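Local coordinates for protein gluconate kinase (Lactobacillus acidophilus, PDB 3LL3) that binds ATP and D-xylulose and, as a member of the FGGY carbohydrate kinase family, probably transfers a phosphate from ATP to a sugar or sugar acid, at residues G263-I268 against D382-L387; G294-G299 against E343-W348. All coordinates share one frame; numbering follows the deposited sequence.

Contact 1: G263-I268 against D382-L387; sequences GAIRTI and DAASNL
Ile265 lies against the helix with both of its branches, which share Ala384 and then part toward Leu387 and Ala383. Its CG1 arm stands anti to the backbone N (chi1 -175°), which carries it to the helix surface, where it meets two methyls: CG1 is 3.7 Å from Ala384 CB and 3.7 Å from Leu387 CD2. The shorter branch lies toward the helix's N-terminal side, where Ile265 CG2 comes within 3.8 Å of Ala383 CB and also rests against the backbone N of Ala384. Ile265 and Leu387 pass alongside each other in opposite directions, and the CD2 methyl of Leu387 reaches as far as the strand backbone, 3.8 Å from Ile265 O. Thr267 offers its methyl, CG2, to CG of Leu387 at 4.4 Å, while its hydroxyl is hydrogen-bonded to the carbonyl of His254. Strand and helix run nearly parallel, their axes 17° apart and 8.4 Å from each other at closest approach, so that helix 365-388 packs on one face of the C-terminal domain sheet. Arg266, whose CB points away from the helix, belongs to the D-xylulose pocket on the other face. No hydrogen bond joins the two segments; the interface is apolar and buried, held by methyl and methylene packing.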
loop_
_atom_site.group_PDB
_atom_site.type_symbol
_atom_site.label_atom_id
_atom_site.label_comp_id
_atom_site.label_asym_id
_atom_site.label_seq_id
_atom_site.Cartn_x
_atom_site.Cartn_y
_atom_site.Cartn_z
ATOM N N GLY A 263 -17.285 -6.016 -11.517
ATOM C CA GLY A 263 -18.426 -6.445 -10.734
ATOM C C GLY A 263 -19.598 -5.483 -10.721
ATOM O O GLY A 263 -19.519 -4.386 -11.268
ATOM N N ALA A 264 -20.686 -5.897 -10.074
ATOM C CA ALA A 264 -21.835 -5.035 -9.859
ATOM C C ALA A 264 -22.653 -5.540 -8.676
ATOM O O ALA A 264 -22.809 -6.750 -8.495
ATOM C CB ALA A 264 -22.693 -4.969 -11.113
ATOM N N ILE A 265 -23.127 -4.613 -7.847
ATOM C CA ILE A 265 -24.137 -4.908 -6.832
ATOM C C ILE A 265 -25.443 -4.166 -7.164
ATOM O O ILE A 265 -25.426 -2.961 -7.439
ATOM C CB ILE A 265 -23.636 -4.568 -5.393
ATOM C CG1 ILE A 265 -24.673 -5.004 -4.346
ATOM C CG2 ILE A 265 -23.283 -3.102 -5.249
ATOM C CD1 ILE A 265 -24.700 -6.546 -4.122
ATOM N N ARG A 266 -26.568 -4.881 -7.157
ATOM C CA ARG A 266 -27.849 -4.296 -7.546
ATOM C C ARG A 266 -29.029 -4.835 -6.749
ATOM O O ARG A 266 -29.004 -5.958 -6.232
ATOM C CB ARG A 266 -28.153 -4.610 -8.996
ATOM C CG ARG A 266 -27.091 -4.233 -9.967
ATOM C CD ARG A 266 -27.484 -4.741 -11.323
ATOM N NE ARG A 266 -26.463 -4.493 -12.329
ATOM C CZ ARG A 266 -25.704 -5.438 -12.881
ATOM N NH1 ARG A 266 -25.846 -6.720 -12.524
ATOM N NH2 ARG A 266 -24.806 -5.090 -13.806
ATOM N N THR A 267 -30.087 -4.040 -6.720
ATOM C CA THR A 267 -31.317 -4.429 -6.062
ATOM C C THR A 267 -32.475 -3.649 -6.674
ATOM O O THR A 267 -32.268 -2.590 -7.251
ATOM C CB THR A 267 -31.229 -4.187 -4.534
ATOM O OG1 THR A 267 -32.315 -4.855 -3.882
ATOM C CG2 THR A 267 -31.262 -2.680 -4.213
ATOM N N ILE A 268 -33.689 -4.173 -6.553
ATOM C CA ILE A 268 -34.857 -3.548 -7.154
ATOM C C ILE A 268 -35.799 -3.088 -6.053
ATOM O O ILE A 268 -36.143 -3.873 -5.159
ATOM C CB ILE A 268 -35.557 -4.535 -8.100
ATOM C CG1 ILE A 268 -34.661 -4.795 -9.318
ATOM C CG2 ILE A 268 -36.939 -4.020 -8.510
ATOM C CD1 ILE A 268 -35.114 -5.920 -10.202
ATOM N N ASP A 382 -18.616 -2.285 0.359
ATOM C CA ASP A 382 -18.672 -0.829 0.500
ATOM C C ASP A 382 -19.786 -0.288 -0.424
ATOM O O ASP A 382 -20.637 0.512 -0.008
ATOM C CB ASP A 382 -17.291 -0.263 0.119
ATOM C CG ASP A 382 -17.150 1.239 0.377
ATOM O OD1 ASP A 382 -18.114 1.876 0.835
ATOM O OD2 ASP A 382 -16.046 1.780 0.139
ATOM N N ALA A 383 -19.788 -0.738 -1.675
ATOM C CA ALA A 383 -20.817 -0.313 -2.629
ATOM C C ALA A 383 -22.189 -0.832 -2.199
ATOM O O ALA A 383 -23.149 -0.082 -2.162
ATOM C CB ALA A 383 -20.487 -0.762 -4.046
ATOM N N ALA A 384 -22.272 -2.111 -1.851
ATOM C CA ALA A 384 -23.530 -2.683 -1.355
ATOM C C ALA A 384 -24.104 -1.904 -0.162
ATOM O O ALA A 384 -25.303 -1.662 -0.084
ATOM C CB ALA A 384 -23.335 -4.147 -0.984
ATOM N N SER A 385 -23.240 -1.535 0.770
ATOM C CA SER A 385 -23.646 -0.819 1.976
ATOM C C SER A 385 -24.235 0.562 1.681
ATOM O O SER A 385 -25.073 1.052 2.438
ATOM C CB SER A 385 -22.459 -0.679 2.938
ATOM O OG SER A 385 -22.035 -1.950 3.426
ATOM N N ASN A 386 -23.783 1.199 0.602
ATOM C CA ASN A 386 -24.384 2.460 0.171
ATOM C C ASN A 386 -25.854 2.271 -0.213
ATOM O O ASN A 386 -26.681 3.128 0.071
ATOM C CB ASN A 386 -23.622 3.057 -1.008
ATOM C CG ASN A 386 -22.279 3.614 -0.609
ATOM O OD1 ASN A 386 -22.034 3.888 0.563
ATOM N ND2 ASN A 386 -21.397 3.798 -1.590
ATOM N N LEU A 387 -26.157 1.138 -0.851
ATOM C CA LEU A 387 -27.510 0.791 -1.291
ATOM C C LEU A 387 -28.459 0.558 -0.115
ATOM O O LEU A 387 -29.572 1.078 -0.075
ATOM C CB LEU A 387 -27.451 -0.504 -2.101
ATOM C CG LEU A 387 -27.450 -0.643 -3.615
ATOM C CD1 LEU A 387 -26.889 0.557 -4.363
ATOM C CD2 LEU A 387 -26.741 -1.943 -4.017
#

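Contact 2: G294-G299 against E343-W348. With DXP (1-deoxy-D-xylulose-5-phosphate), chain D; XUL (D-xylulose), chain E.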
loop_
_atom_site.group_PDB
_atom_site.type_symbol
_atom_site.label_atom_id
_atom_site.label_comp_id
_atom_site.label_asym_id
_atom_site.label_seq_id
_atom_site.Cartn_x
_atom_site.Cartn_y
_atom_site.Cartn_z
ATOM N N GLY A 294 -24.449 -0.355 -8.046
ATOM C CA GLY A 294 -23.104 0.156 -8.205
ATOM C C GLY A 294 -22.324 -0.732 -9.164
ATOM O O GLY A 294 -22.119 -1.920 -8.896
ATOM N N PRO A 295 -21.904 -0.173 -10.302
ATOM C CA PRO A 295 -20.974 -0.903 -11.161
ATOM C C PRO A 295 -19.567 -0.728 -10.571
ATOM O O PRO A 295 -19.201 0.369 -10.205
ATOM C CB PRO A 295 -21.076 -0.170 -12.496
ATOM C CG PRO A 295 -21.740 1.166 -12.191
ATOM C CD PRO A 295 -22.122 1.215 -10.753
ATOM N N VAL A 296 -18.812 -1.808 -10.444
ATOM C CA VAL A 296 -17.510 -1.757 -9.772
ATOM C C VAL A 296 -16.451 -2.292 -10.729
ATOM O O VAL A 296 -16.537 -3.452 -11.180
ATOM C CB VAL A 296 -17.537 -2.608 -8.488
ATOM C CG1 VAL A 296 -16.183 -2.599 -7.806
ATOM C CG2 VAL A 296 -18.602 -2.097 -7.524
ATOM N N ASN A 297 -15.467 -1.461 -11.058
ATOM C CA ASN A 297 -14.445 -1.853 -12.033
ATOM C C ASN A 297 -13.575 -3.012 -11.546
ATOM O O ASN A 297 -13.253 -3.936 -12.308
ATOM C CB ASN A 297 -13.512 -0.682 -12.374
ATOM C CG ASN A 297 -14.252 0.528 -12.948
ATOM O OD1 ASN A 297 -15.359 0.408 -13.476
ATOM N ND2 ASN A 297 -13.618 1.705 -12.860
ATOM N N ASN A 298 -13.187 -2.929 -10.278
ATOM C CA ASN A 298 -12.061 -3.696 -9.760
ATOM C C ASN A 298 -12.438 -5.042 -9.191
ATOM O O ASN A 298 -12.385 -5.261 -7.974
ATOM C CB ASN A 298 -11.294 -2.840 -8.750
ATOM C CG ASN A 298 -10.740 -1.570 -9.397
ATOM O OD1 ASN A 298 -9.866 -1.639 -10.258
ATOM N ND2 ASN A 298 -11.270 -0.419 -9.008
ATOM N N GLY A 299 -12.820 -5.945 -10.091
ATOM C CA GLY A 299 -13.224 -7.290 -9.720
ATOM C C GLY A 299 -12.127 -8.296 -10.002
ATOM O O GLY A 299 -10.991 -8.150 -9.528
ATOM N N GLU A 343 -12.016 3.977 -10.160
ATOM C CA GLU A 343 -13.202 3.255 -9.691
ATOM C C GLU A 343 -14.502 4.018 -9.901
ATOM O O GLU A 343 -14.540 5.251 -9.761
ATOM C CB GLU A 343 -13.040 2.882 -8.205
ATOM C CG GLU A 343 -14.135 1.973 -7.657
ATOM C CD GLU A 343 -14.358 0.753 -8.533
ATOM O OE1 GLU A 343 -14.997 0.879 -9.615
ATOM O OE2 GLU A 343 -13.899 -0.336 -8.136
ATOM N N ARG A 344 -15.562 3.290 -10.248
ATOM C CA ARG A 344 -16.897 3.858 -10.246
ATOM C C ARG A 344 -17.470 3.664 -8.837
ATOM O O ARG A 344 -16.907 4.198 -7.893
ATOM C CB ARG A 344 -17.749 3.291 -11.399
ATOM C CG ARG A 344 -17.322 3.907 -12.743
ATOM C CD ARG A 344 -17.991 3.282 -13.971
ATOM N NE ARG A 344 -17.550 1.907 -14.163
ATOM C CZ ARG A 344 -18.267 0.970 -14.777
ATOM N NH1 ARG A 344 -19.463 1.262 -15.267
ATOM N NH2 ARG A 344 -17.790 -0.268 -14.890
ATOM N N ALA A 345 -18.555 2.921 -8.657
ATOM C CA ALA A 345 -19.020 2.689 -7.289
ATOM C C ALA A 345 -17.953 1.888 -6.558
ATOM O O ALA A 345 -17.333 1.025 -7.169
ATOM C CB ALA A 345 -20.338 1.930 -7.269
ATOM N N PRO A 346 -17.737 2.170 -5.254
ATOM C CA PRO A 346 -18.450 3.179 -4.456
ATOM C C PRO A 346 -17.817 4.583 -4.402
ATOM O O PRO A 346 -18.494 5.513 -3.961
ATOM C CB PRO A 346 -18.432 2.557 -3.062
ATOM C CG PRO A 346 -17.062 1.949 -2.997
ATOM C CD PRO A 346 -16.763 1.439 -4.418
ATOM N N ILE A 347 -16.574 4.757 -4.846
ATOM C CA ILE A 347 -15.901 6.050 -4.648
ATOM C C ILE A 347 -16.007 7.052 -5.815
ATOM O O ILE A 347 -15.760 8.236 -5.632
ATOM C CB ILE A 347 -14.419 5.872 -4.270
ATOM C CG1 ILE A 347 -13.666 5.129 -5.365
ATOM C CG2 ILE A 347 -14.282 5.116 -2.951
ATOM C CD1 ILE A 347 -12.146 5.208 -5.198
ATOM N N TRP A 348 -16.357 6.573 -7.003
ATOM C CA TRP A 348 -16.538 7.440 -8.166
ATOM C C TRP A 348 -15.364 8.405 -8.330
ATOM O O TRP A 348 -15.531 9.626 -8.324
ATOM C CB TRP A 348 -17.891 8.181 -8.106
ATOM C CG TRP A 348 -19.065 7.219 -8.180
ATOM C CD1 TRP A 348 -19.814 6.741 -7.131
ATOM C CD2 TRP A 348 -19.598 6.604 -9.362
ATOM N NE1 TRP A 348 -20.778 5.862 -7.594
ATOM C CE2 TRP A 348 -20.667 5.763 -8.956
ATOM C CE3 TRP A 348 -19.274 6.674 -10.721
ATOM C CZ2 TRP A 348 -21.405 5.000 -9.863
ATOM C CZ3 TRP A 348 -20.017 5.925 -11.622
ATOM C CH2 TRP A 348 -21.070 5.094 -11.186
HETATM C C1 DXP D . -7.885 7.382 -17.094
HETATM C C2 DXP D . -7.743 5.845 -16.890
HETATM C C3 DXP D . -8.968 4.977 -17.276
HETATM C C4 DXP D . -10.184 5.509 -16.490
HETATM C C5 DXP D . -11.489 4.712 -16.243
HETATM O O2 DXP D . -6.918 5.427 -16.149
HETATM O O3 DXP D . -8.670 3.637 -17.225
HETATM O O4 DXP D . -9.705 6.138 -15.344
HETATM O O5 DXP D . -12.004 4.700 -14.938
HETATM P P DXP D . -13.584 4.909 -14.469
HETATM O O2P DXP D . -13.926 6.464 -14.427
HETATM O O1P DXP D . -14.535 3.953 -15.337
HETATM O O3P DXP D . -13.737 4.584 -13.103
HETATM C C1 XUL E . -24.817 -0.988 -15.669
HETATM C C2 XUL E . -23.760 0.084 -15.983
HETATM C C3 XUL E . -22.575 -0.239 -16.935
HETATM C C4 XUL E . -22.719 -1.526 -17.771
HETATM C C5 XUL E . -23.765 -1.421 -18.898
HETATM O O1 XUL E . -24.755 -1.337 -14.307
HETATM O O2 XUL E . -23.835 1.162 -15.443
HETATM O O3 XUL E . -21.399 -0.390 -16.178
HETATM O O4 XUL E . -21.460 -1.798 -18.344
HETATM O O5 XUL E . -23.502 -2.346 -19.926
#
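The end of strand 289-296 and the irregular segment 343-348 have their nearest CA atoms at Gly294 and Ala345, 4.9 Å apart, and a weak hydrogen bond from Ala345 N to Pro295 O ties them. Gly294 leaves room for the methyl of Ala345, and beyond the strand Asn298 centres an inverse gamma turn. Glu343 turns its carboxylate back toward this turn through a bend at chi2 (51°). Its OE1 takes Asn297 N on the syn lone pair at 2.8 Å and Arg344 N on the anti one, whereas Asn298 ND2 meets OE2 from above the carboxylate plane, also at 2.8 Å. Both segments, in the C-terminal domain with the actin-like ATPase fold of FGGY kinases, line the cleft in which the bound sugars lie. Here Arg344 grips Asn297 OD1 side-on, through NE at 2.7 Å and NH2 at 2.9 Å, with the oxygen in the guanidinium plane and the amide nearly coplanar. Its NH1 donates to O3 of D-xylulose at 2.7 Å, and Pro295 CB sits over one guanidinium face. Asn297 ND2 donates to O3P of 1-deoxy-D-xylulose-5-phosphate at 2.9 Å. A leucine in place of Arg344 would probably leave Asn297 OD1 without either donor, its amide less firmly oriented toward the phosphate, and xylulose O3 without the NH1 donor. The Arg344-Ala345 peptide lies over the centre of one Trp348 ring face; the ring borders Pro295 CD, and NE1 is hydrogen-bonded to Ser279 O.

How the contacts relate
The two contacts lie with their centres about 10 Å apart in the C-terminal domain and share its mixed sheet, in which strands 263-269 and 289-296 are antiparallel neighbours. Their rungs join the contacts directly: Gly263 N is 2.7 Å from Val296 O, and Ile265 O is 2.8 Å from Gly294 N. Along the chain contact 2 is nested within the loop closed by contact 1, the order being 263-268, 294-299, 343-348, 382-387. Segment 343-348 also meets helix 365-388, with Pro346 packing on Asp382 and Asn386. The apolar sheet-helix packing of contact 1 thus adjoins the polar ligand site of contact 2, while Arg266 and Arg344, one from each, both reach the D-xylulose pocket.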